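Local coordinates for B-cell lymphoma 3 protein (PDB 1K1A) that helps regulate NF-kappa-B target genes, holding the p50 subunit out of the nucleus when cytoplasmic and acting as a transcriptional activator when nuclear, at residues Ile41-Arg46 against Leu50-Ile55; Ala74-Gly79 against Ala83-Glu88; Gly20-Val25 against Val62-Thr67. All blocks are in the same frame, centred on the assembly; numbering follows the deposited sequence. Where two conformers were deposited one is given.

Contact 1 of 3, residues Ile41-Arg46 against Leu50-Ile55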
loop_
_atom_site.group_PDB
_atom_site.type_symbol
_atom_site.label_atom_id
_atom_site.label_comp_id
_atom_site.label_asym_id
_atom_site.label_seq_id
_atom_site.Cartn_x
_atom_site.Cartn_y
_atom_site.Cartn_z
ATOM N N ILE A 41 2.492 16.934 16.357
ATOM C CA ILE A 41 2.349 18.337 16.014
ATOM C C ILE A 41 2.680 18.536 14.546
ATOM O O ILE A 41 3.680 18.034 14.047
ATOM C CB ILE A 41 3.260 19.214 16.889
ATOM C CG1 ILE A 41 4.662 18.612 16.994
ATOM C CG2 ILE A 41 2.657 19.376 18.279
ATOM C CD1 ILE A 41 4.899 17.853 18.271
ATOM N N TYR A 42 1.825 19.263 13.857
ATOM C CA TYR A 42 1.993 19.494 12.431
ATOM C C TYR A 42 2.856 20.716 12.109
ATOM O O TYR A 42 2.790 21.726 12.804
ATOM C CB TYR A 42 0.621 19.698 11.794
ATOM C CG TYR A 42 -0.225 18.447 11.675
ATOM C CD1 TYR A 42 0.124 17.436 10.793
ATOM C CD2 TYR A 42 -1.393 18.297 12.419
ATOM C CE1 TYR A 42 -0.656 16.293 10.657
ATOM C CE2 TYR A 42 -2.187 17.157 12.288
ATOM C CZ TYR A 42 -1.807 16.161 11.396
ATOM O OH TYR A 42 -2.576 15.025 11.247
ATOM N N ASN A 43 3.672 20.612 11.059
ATOM C CA ASN A 43 4.330 21.787 10.486
ATOM C C ASN A 43 3.382 22.337 9.410
ATOM O O ASN A 43 2.242 21.884 9.307
ATOM C CB ASN A 43 5.724 21.445 9.914
ATOM C CG ASN A 43 5.661 20.438 8.770
ATOM O OD1 ASN A 43 4.593 20.158 8.251
ATOM N ND2 ASN A 43 6.815 19.895 8.376
ATOM N N ASN A 44 3.824 23.298 8.602
ATOM C CA ASN A 44 2.913 23.885 7.615
ATOM C C ASN A 44 2.662 23.025 6.399
ATOM O O ASN A 44 1.849 23.370 5.539
ATOM C CB ASN A 44 3.362 25.278 7.201
ATOM C CG ASN A 44 2.998 26.297 8.214
ATOM O OD1 ASN A 44 3.553 26.316 9.312
ATOM N ND2 ASN A 44 2.032 27.134 7.886
ATOM N N LEU A 45 3.345 21.894 6.350
ATOM C CA LEU A 45 3.168 20.922 5.278
ATOM C C LEU A 45 2.259 19.805 5.741
ATOM O O LEU A 45 2.036 18.830 5.026
ATOM C CB LEU A 45 4.527 20.359 4.863
ATOM C CG LEU A 45 5.402 21.389 4.154
ATOM C CD1 LEU A 45 6.811 20.851 3.931
ATOM C CD2 LEU A 45 4.752 21.777 2.832
ATOM N N ARG A 46 1.714 19.969 6.938
ATOM C CA ARG A 46 0.867 18.955 7.563
ATOM C C ARG A 46 1.590 17.620 7.775
ATOM O O ARG A 46 1.018 16.540 7.557
ATOM C CB ARG A 46 -0.450 18.756 6.803
ATOM C CG ARG A 46 -1.467 18.014 7.636
ATOM C CD ARG A 46 -2.819 17.862 7.011
ATOM N NE ARG A 46 -3.549 19.121 6.959
ATOM C CZ ARG A 46 -4.597 19.321 6.183
ATOM N NH1 ARG A 46 -5.027 18.338 5.408
ATOM N NH2 ARG A 46 -5.218 20.492 6.179
ATOM N N LEU A 50 6.653 11.997 13.095
ATOM C CA LEU A 50 6.645 10.595 12.687
ATOM C C LEU A 50 6.616 10.459 11.160
ATOM O O LEU A 50 7.328 9.623 10.592
ATOM C CB LEU A 50 5.471 9.829 13.326
ATOM C CG LEU A 50 5.326 8.331 12.997
ATOM C CD1 LEU A 50 6.596 7.547 13.378
ATOM C CD2 LEU A 50 4.123 7.760 13.695
ATOM N N HIS A 51 5.789 11.269 10.504
ATOM C CA HIS A 51 5.745 11.274 9.048
ATOM C C HIS A 51 7.160 11.507 8.540
ATOM O O HIS A 51 7.611 10.849 7.610
ATOM C CB HIS A 51 4.864 12.411 8.517
ATOM C CG HIS A 51 3.398 12.253 8.805
ATOM N ND1 HIS A 51 2.718 11.065 8.633
ATOM C CD2 HIS A 51 2.476 13.155 9.215
ATOM C CE1 HIS A 51 1.447 11.238 8.946
ATOM N NE2 HIS A 51 1.274 12.496 9.307
ATOM N N LEU A 52 7.841 12.483 9.140
ATOM C CA LEU A 52 9.192 12.844 8.719
ATOM C C LEU A 52 10.209 11.729 8.955
ATOM O O LEU A 52 11.141 11.545 8.163
ATOM C CB LEU A 52 9.638 14.141 9.395
ATOM C CG LEU A 52 8.994 15.391 8.789
ATOM C CD1 LEU A 52 9.453 16.666 9.520
ATOM C CD2 LEU A 52 9.305 15.467 7.304
ATOM N N ALA A 53 10.025 10.983 10.036
ATOM C CA ALA A 53 10.911 9.868 10.341
ATOM C C ALA A 53 10.814 8.794 9.266
ATOM O O ALA A 53 11.816 8.183 8.910
ATOM C CB ALA A 53 10.595 9.291 11.698
ATOM N N VAL A 54 9.606 8.564 8.759
ATOM C CA VAL A 54 9.399 7.572 7.708
ATOM C C VAL A 54 9.940 8.093 6.378
ATOM O O VAL A 54 10.616 7.371 5.633
ATOM C CB VAL A 54 7.915 7.241 7.542
ATOM C CG1 VAL A 54 7.701 6.346 6.322
ATOM C CG2 VAL A 54 7.374 6.594 8.802
ATOM N N ILE A 55 9.657 9.356 6.093
ATOM C CA ILE A 55 10.120 9.985 4.863
ATOM C C ILE A 55 11.656 10.047 4.803
ATOM O O ILE A 55 12.242 9.918 3.734
ATOM C CB ILE A 55 9.512 11.401 4.735
ATOM C CG1 ILE A 55 8.046 11.326 4.291
ATOM C CG2 ILE A 55 10.332 12.257 3.776
ATOM C CD1 ILE A 55 7.218 12.538 4.704
#
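H51 and L52 make the closer half of this contact, meeting R46 O and N43 where the hairpin tip leading into ankyrin repeat 2 folds back over helix 49-55. The side chain of H51 leaves the helix toward the loop, CG anti to the carbonyl carbon (chi1 -68°), and its CD2 comes to 4.0 Å from R46 O, obliquely to the ring. One residue on, L52 CD1 lies 4.3 Å from N43 ND2. Both helix residues are buried: H51 also packs on L85, and L52 on H14, V17 and V18 of helix 12-18. The other side is looser and more exposed. There Y42 CE1 only approaches the edge of the H51 ring, 4.5 Å from NE2, while the Y42 hydroxyl is bonded to L75 O in the next hairpin. Within the loop, N43-R46 is a type I turn reinforced as an Asx turn: N43 OD1 receives L45 N at 2.9 Å, from above the amide plane, and ND2 bonds Q47 OE1. R46 has positive phi where the ankyrin consensus usually has glycine. No hydrogen bond crosses between the segments, which implies that the hairpin is probably shaped chiefly by its own polar bonds and rests on the helix by van der Waals contact.

Contact 2 of 3, residues Ala74-Gly79 against Ala83-Glu88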
loop_
_atom_site.group_PDB
_atom_site.type_symbol
_atom_site.label_atom_id
_atom_site.label_comp_id
_atom_site.label_asym_id
_atom_site.label_seq_id
_atom_site.Cartn_x
_atom_site.Cartn_y
_atom_site.Cartn_z
ATOM N N ALA A 74 -2.202 9.332 12.368
ATOM C CA ALA A 74 -2.248 10.762 12.036
ATOM C C ALA A 74 -2.092 10.915 10.527
ATOM O O ALA A 74 -1.234 10.267 9.918
ATOM C CB ALA A 74 -1.151 11.533 12.763
ATOM N N LEU A 75 -2.913 11.765 9.921
ATOM C CA LEU A 75 -2.898 11.921 8.465
ATOM C C LEU A 75 -2.030 13.075 7.996
ATOM O O LEU A 75 -2.020 14.130 8.613
ATOM C CB LEU A 75 -4.322 12.144 7.953
ATOM C CG LEU A 75 -5.319 11.066 8.365
ATOM C CD1 LEU A 75 -6.688 11.351 7.736
ATOM C CD2 LEU A 75 -4.794 9.702 7.950
ATOM N N ASP A 76 -1.321 12.883 6.886
ATOM C CA ASP A 76 -0.588 13.991 6.272
ATOM C C ASP A 76 -1.466 14.764 5.270
ATOM O O ASP A 76 -2.689 14.570 5.235
ATOM C CB ASP A 76 0.735 13.521 5.656
ATOM C CG ASP A 76 0.560 12.824 4.328
ATOM O OD1 ASP A 76 -0.584 12.730 3.816
ATOM O OD2 ASP A 76 1.540 12.353 3.709
ATOM N N ARG A 77 -0.849 15.639 4.477
ATOM C CA ARG A 77 -1.586 16.523 3.564
ATOM C C ARG A 77 -2.461 15.766 2.555
ATOM O O ARG A 77 -3.519 16.254 2.128
ATOM C CB ARG A 77 -0.602 17.448 2.835
ATOM C CG ARG A 77 -1.241 18.468 1.925
ATOM C CD ARG A 77 -0.243 19.138 0.978
ATOM N NE ARG A 77 -0.861 20.182 0.167
ATOM C CZ ARG A 77 -1.409 21.269 0.679
ATOM N NH1 ARG A 77 -1.406 21.446 1.994
ATOM N NH2 ARG A 77 -1.956 22.182 -0.114
ATOM N N HIS A 78 -2.015 14.578 2.181
ATOM C CA HIS A 78 -2.726 13.761 1.221
ATOM C C HIS A 78 -3.456 12.603 1.894
ATOM O O HIS A 78 -3.872 11.652 1.239
ATOM C CB HIS A 78 -1.761 13.266 0.151
ATOM C CG HIS A 78 -1.022 14.372 -0.530
ATOM N ND1 HIS A 78 0.299 14.657 -0.263
ATOM C CD2 HIS A 78 -1.436 15.301 -1.423
ATOM C CE1 HIS A 78 0.676 15.697 -0.988
ATOM N NE2 HIS A 78 -0.359 16.106 -1.700
ATOM N N GLY A 79 -3.621 12.700 3.206
ATOM C CA GLY A 79 -4.346 11.685 3.954
ATOM C C GLY A 79 -3.569 10.385 4.135
ATOM O O GLY A 79 -4.159 9.330 4.387
ATOM N N ALA A 83 1.995 4.189 7.604
ATOM C CA ALA A 83 2.098 2.983 6.790
ATOM C C ALA A 83 2.095 3.289 5.295
ATOM O O ALA A 83 2.873 2.697 4.541
ATOM C CB ALA A 83 0.988 1.992 7.140
ATOM N N HIS A 84 1.210 4.200 4.868
ATOM C CA HIS A 84 1.140 4.608 3.466
ATOM C C HIS A 84 2.485 5.189 3.044
ATOM O O HIS A 84 2.983 4.917 1.950
ATOM C CB HIS A 84 0.084 5.716 3.240
ATOM C CG HIS A 84 -1.347 5.265 3.334
ATOM N ND1 HIS A 84 -2.025 4.686 2.276
ATOM C CD2 HIS A 84 -2.260 5.412 4.322
ATOM C CE1 HIS A 84 -3.277 4.451 2.630
ATOM N NE2 HIS A 84 -3.447 4.885 3.866
ATOM N N LEU A 85 3.048 6.038 3.895
ATOM C CA LEU A 85 4.305 6.714 3.563
ATOM C C LEU A 85 5.474 5.742 3.488
ATOM O O LEU A 85 6.350 5.889 2.629
ATOM C CB LEU A 85 4.606 7.841 4.558
ATOM C CG LEU A 85 3.675 9.055 4.491
ATOM C CD1 LEU A 85 4.015 10.035 5.602
ATOM C CD2 LEU A 85 3.779 9.739 3.122
ATOM N N ALA A 86 5.493 4.749 4.377
ATOM C CA ALA A 86 6.531 3.718 4.328
ATOM C C ALA A 86 6.469 2.963 3.003
ATOM O O ALA A 86 7.505 2.648 2.415
ATOM C CB ALA A 86 6.425 2.759 5.506
ATOM N N CYS A 87 5.258 2.698 2.511
ATOM C CA CYS A 87 5.123 2.005 1.226
ATOM C C CYS A 87 5.464 2.878 -0.008
ATOM O O CYS A 87 6.117 2.416 -0.944
ATOM C CB CYS A 87 3.748 1.343 1.093
ATOM S SG CYS A 87 3.410 0.086 2.338
ATOM N N GLU A 88 5.049 4.138 -0.028
ATOM C CA GLU A 88 5.426 4.954 -1.171
ATOM C C GLU A 88 6.942 5.210 -1.189
ATOM O O GLU A 88 7.519 5.465 -2.239
ATOM C CB GLU A 88 4.613 6.248 -1.256
ATOM C CG GLU A 88 4.829 7.222 -0.119
ATOM C CD GLU A 88 4.196 8.583 -0.394
ATOM O OE1 GLU A 88 4.428 9.150 -1.485
ATOM O OE2 GLU A 88 3.462 9.083 0.479
#
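The carboxylate of D76 meets the isobutyl end of L85, the two side chains coming from opposite directions. OD2 lies 3.9 Å from L85 CD1; CD2 is modelled nearer still, but its place is doubtful because it also crowds E88. Beside this pair, G79 O stands 4.4 Å from H84 CD2, oblique to the imidazole. All four residues are buried. What positions D76 and G79 is their type I turn, closed by G79 N to D76 O and doubled by an Asx turn: D76 OD1 accepts H78 N at 2.9 Å, 50° out of the carboxylate plane, and also takes the backbone N of Q80. Aspartate suits this place because a short acceptor can fold back to the N-H groups of its own turn; CG between the backbone N and the carbonyl carbon (chi1 78°) brings OD1 there, and glycine tolerates the positive phi of G79. Farther out, H51 and V54 of helix 49-55 flank L85, and T81 OG1 makes a weak hydrogen bond with H84 N. D76, G79 and T81 to H84 correspond to the D, G and TxxH elements of the ankyrin repeat consensus. Were D76 an alanine, the N-H groups of H78 and Q80 would probably lose this acceptor and a gap would open beside L85. The carboxylate thus divides its labour: OD1 satisfies backbone N-H groups, probably favouring its charged form, while OD2 lies against apolar L85.

Contact 3 of 3, residues Gly20-Val25 against Val62-Thr67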
loop_
_atom_site.group_PDB
_atom_site.type_symbol
_atom_site.label_atom_id
_atom_site.label_comp_id
_atom_site.label_asym_id
_atom_site.label_seq_id
_atom_site.Cartn_x
_atom_site.Cartn_y
_atom_site.Cartn_z
ATOM N N GLY A 20 18.534 13.674 11.466
ATOM C CA GLY A 20 18.948 12.345 11.874
ATOM C C GLY A 20 19.671 12.321 13.204
ATOM O O GLY A 20 20.583 11.540 13.410
ATOM N N ASN A 21 19.243 13.167 14.120
ATOM C CA ASN A 21 19.876 13.255 15.421
ATOM C C ASN A 21 19.013 12.579 16.481
ATOM O O ASN A 21 18.221 13.240 17.158
ATOM C CB ASN A 21 20.099 14.730 15.763
ATOM C CG ASN A 21 21.007 14.929 16.962
ATOM O OD1 ASN A 21 21.135 14.058 17.815
ATOM N ND2 ASN A 21 21.620 16.105 17.043
ATOM N N LEU A 22 19.185 11.261 16.631
ATOM C CA LEU A 22 18.390 10.468 17.573
ATOM C C LEU A 22 18.463 10.967 19.026
ATOM O O LEU A 22 17.441 11.069 19.693
ATOM C CB LEU A 22 18.754 8.975 17.479
ATOM C CG LEU A 22 17.938 7.962 18.293
ATOM C CD1 LEU A 22 16.514 7.890 17.819
ATOM C CD2 LEU A 22 18.573 6.582 18.217
ATOM N N PRO A 23 19.666 11.260 19.522
ATOM C CA PRO A 23 19.812 11.795 20.882
ATOM C C PRO A 23 18.983 13.065 21.108
ATOM O O PRO A 23 18.358 13.192 22.166
ATOM C CB PRO A 23 21.315 12.107 20.980
ATOM C CG PRO A 23 21.952 11.181 20.008
ATOM C CD PRO A 23 20.965 11.056 18.863
ATOM N N ALA A 24 18.974 13.984 20.141
ATOM C CA ALA A 24 18.184 15.212 20.274
ATOM C C ALA A 24 16.688 14.894 20.294
ATOM O O ALA A 24 15.918 15.501 21.053
ATOM C CB ALA A 24 18.514 16.205 19.162
ATOM N N VAL A 25 16.288 13.927 19.476
ATOM C CA VAL A 25 14.891 13.505 19.428
ATOM C C VAL A 25 14.456 13.000 20.793
ATOM O O VAL A 25 13.405 13.393 21.306
ATOM C CB VAL A 25 14.679 12.401 18.388
ATOM C CG1 VAL A 25 13.281 11.776 18.530
ATOM C CG2 VAL A 25 14.884 12.966 16.991
ATOM N N VAL A 62 11.465 6.103 14.198
ATOM C CA VAL A 62 10.083 5.657 14.099
ATOM C C VAL A 62 9.700 4.894 15.373
ATOM O O VAL A 62 8.656 5.144 15.974
ATOM C CB VAL A 62 9.881 4.731 12.886
ATOM C CG1 VAL A 62 8.514 4.035 12.958
ATOM C CG2 VAL A 62 10.036 5.507 11.564
ATOM N N ARG A 63 10.556 3.963 15.775
ATOM C CA ARG A 63 10.336 3.153 16.974
ATOM C C ARG A 63 10.210 3.994 18.248
ATOM O O ARG A 63 9.327 3.758 19.077
ATOM C CB ARG A 63 11.487 2.151 17.158
ATOM C CG ARG A 63 11.491 0.973 16.171
ATOM C CD ARG A 63 12.496 -0.140 16.520
ATOM N NE ARG A 63 12.616 -1.125 15.437
ATOM C CZ ARG A 63 11.886 -2.232 15.350
ATOM N NH1 ARG A 63 10.982 -2.501 16.279
ATOM N NH2 ARG A 63 12.053 -3.070 14.329
ATOM N N LEU A 64 11.121 4.944 18.417
ATOM C CA LEU A 64 11.115 5.826 19.586
ATOM C C LEU A 64 9.815 6.620 19.653
ATOM O O LEU A 64 9.158 6.668 20.694
ATOM C CB LEU A 64 12.308 6.790 19.548
ATOM C CG LEU A 64 12.445 7.814 20.687
ATOM C CD1 LEU A 64 13.794 8.517 20.614
ATOM C CD2 LEU A 64 11.313 8.835 20.667
ATOM N N LEU A 65 9.452 7.237 18.535
ATOM C CA LEU A 65 8.267 8.081 18.479
ATOM C C LEU A 65 6.982 7.300 18.719
ATOM O O LEU A 65 6.122 7.734 19.478
ATOM C CB LEU A 65 8.188 8.835 17.139
ATOM C CG LEU A 65 9.213 9.960 16.921
ATOM C CD1 LEU A 65 9.062 10.538 15.522
ATOM C CD2 LEU A 65 9.061 11.055 17.963
ATOM N N VAL A 66 6.853 6.149 18.070
ATOM C CA VAL A 66 5.644 5.339 18.235
ATOM C C VAL A 66 5.514 4.821 19.669
ATOM O O VAL A 66 4.449 4.925 20.281
ATOM C CB VAL A 66 5.596 4.196 17.226
ATOM C CG1 VAL A 66 4.366 3.303 17.487
ATOM C CG2 VAL A 66 5.540 4.784 15.805
ATOM N N THR A 67 6.613 4.320 20.227
ATOM C CA THR A 67 6.584 3.817 21.591
ATOM C C THR A 67 6.266 4.947 22.590
ATOM O O THR A 67 5.658 4.710 23.642
ATOM C CB THR A 67 7.907 3.079 21.944
ATOM O OG1 THR A 67 9.020 3.943 21.712
ATOM C CG2 THR A 67 8.163 1.939 20.971
#
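L64 runs alongside both V25 and L22, pointing the opposite way to each, so that the side chains interleave between the second helices of ankyrin repeats 1 and 2. Its forked end straddles one methyl of V25: CD1 lies 3.9 Å and CD2 4.1 Å from V25 CG1. The same CD1 touches L22 CD1 at 4.0 Å, giving this methyl partners three residues apart, on one face of the helix start. L64 was modelled in two conformers and these distances belong to one of them, so the exact fit of its methyls is less certain than the meeting itself. An extended chain brings them there, with CG anti to the backbone N (chi1 179°) and the second torsion nearly straight as well. V25 likewise has CG1 anti to its N (chi1 169°), which carries that methyl to within 4.3 Å of L65 CD2. Short valine fits where the two backbones come nearest, V25 and L64, while the longer L22, partly exposed, reaches L64 with its CD1.

The start of helix 22-34 is set by polar bonds of its own. G20 ends helix 12-18 in a Schellman motif, its positive phi easy for glycine; N21 then caps the next helix, OD1 accepting A24 N at 3.2 Å in a fairly straight bond (N-H...O 160°), the donor lying well above the amide plane. P23 fits the first turn, where a missing N-H costs little. Around the leucines, V29 packs on L64 and L65, and A16 and V17 back V25. Only hydrocarbon meets hydrocarbon between the two segments, which implies that the repeats are held together here by shape and by exclusion of water, without directional bonds.

Contacts 1 and 2 are equivalent pieces of successive repeats, a hairpin turn on its following helix, with centres about 10 Å apart. They touch directly: besides the tyrosine-to-carbonyl bond between the hairpins, H51 ND1 lies 3.5 Å from L85 CD1, so H51 serves its own hairpin and the next helix. Contact 3 lies on the other helical layer, its centre about 13 Å from that of contact 1; along the chain, contact 1 is nested in the loop closed by contact 3. L50 joins them, its N 3.7 Å from L65 CD1. Contacts 2 and 3 do not touch, their nearest atoms being about 8 Å apart. Hairpins and both helix layers thus stack repeat on repeat toward the N-terminal end of the ankyrin repeat domain, the part of the protein described here.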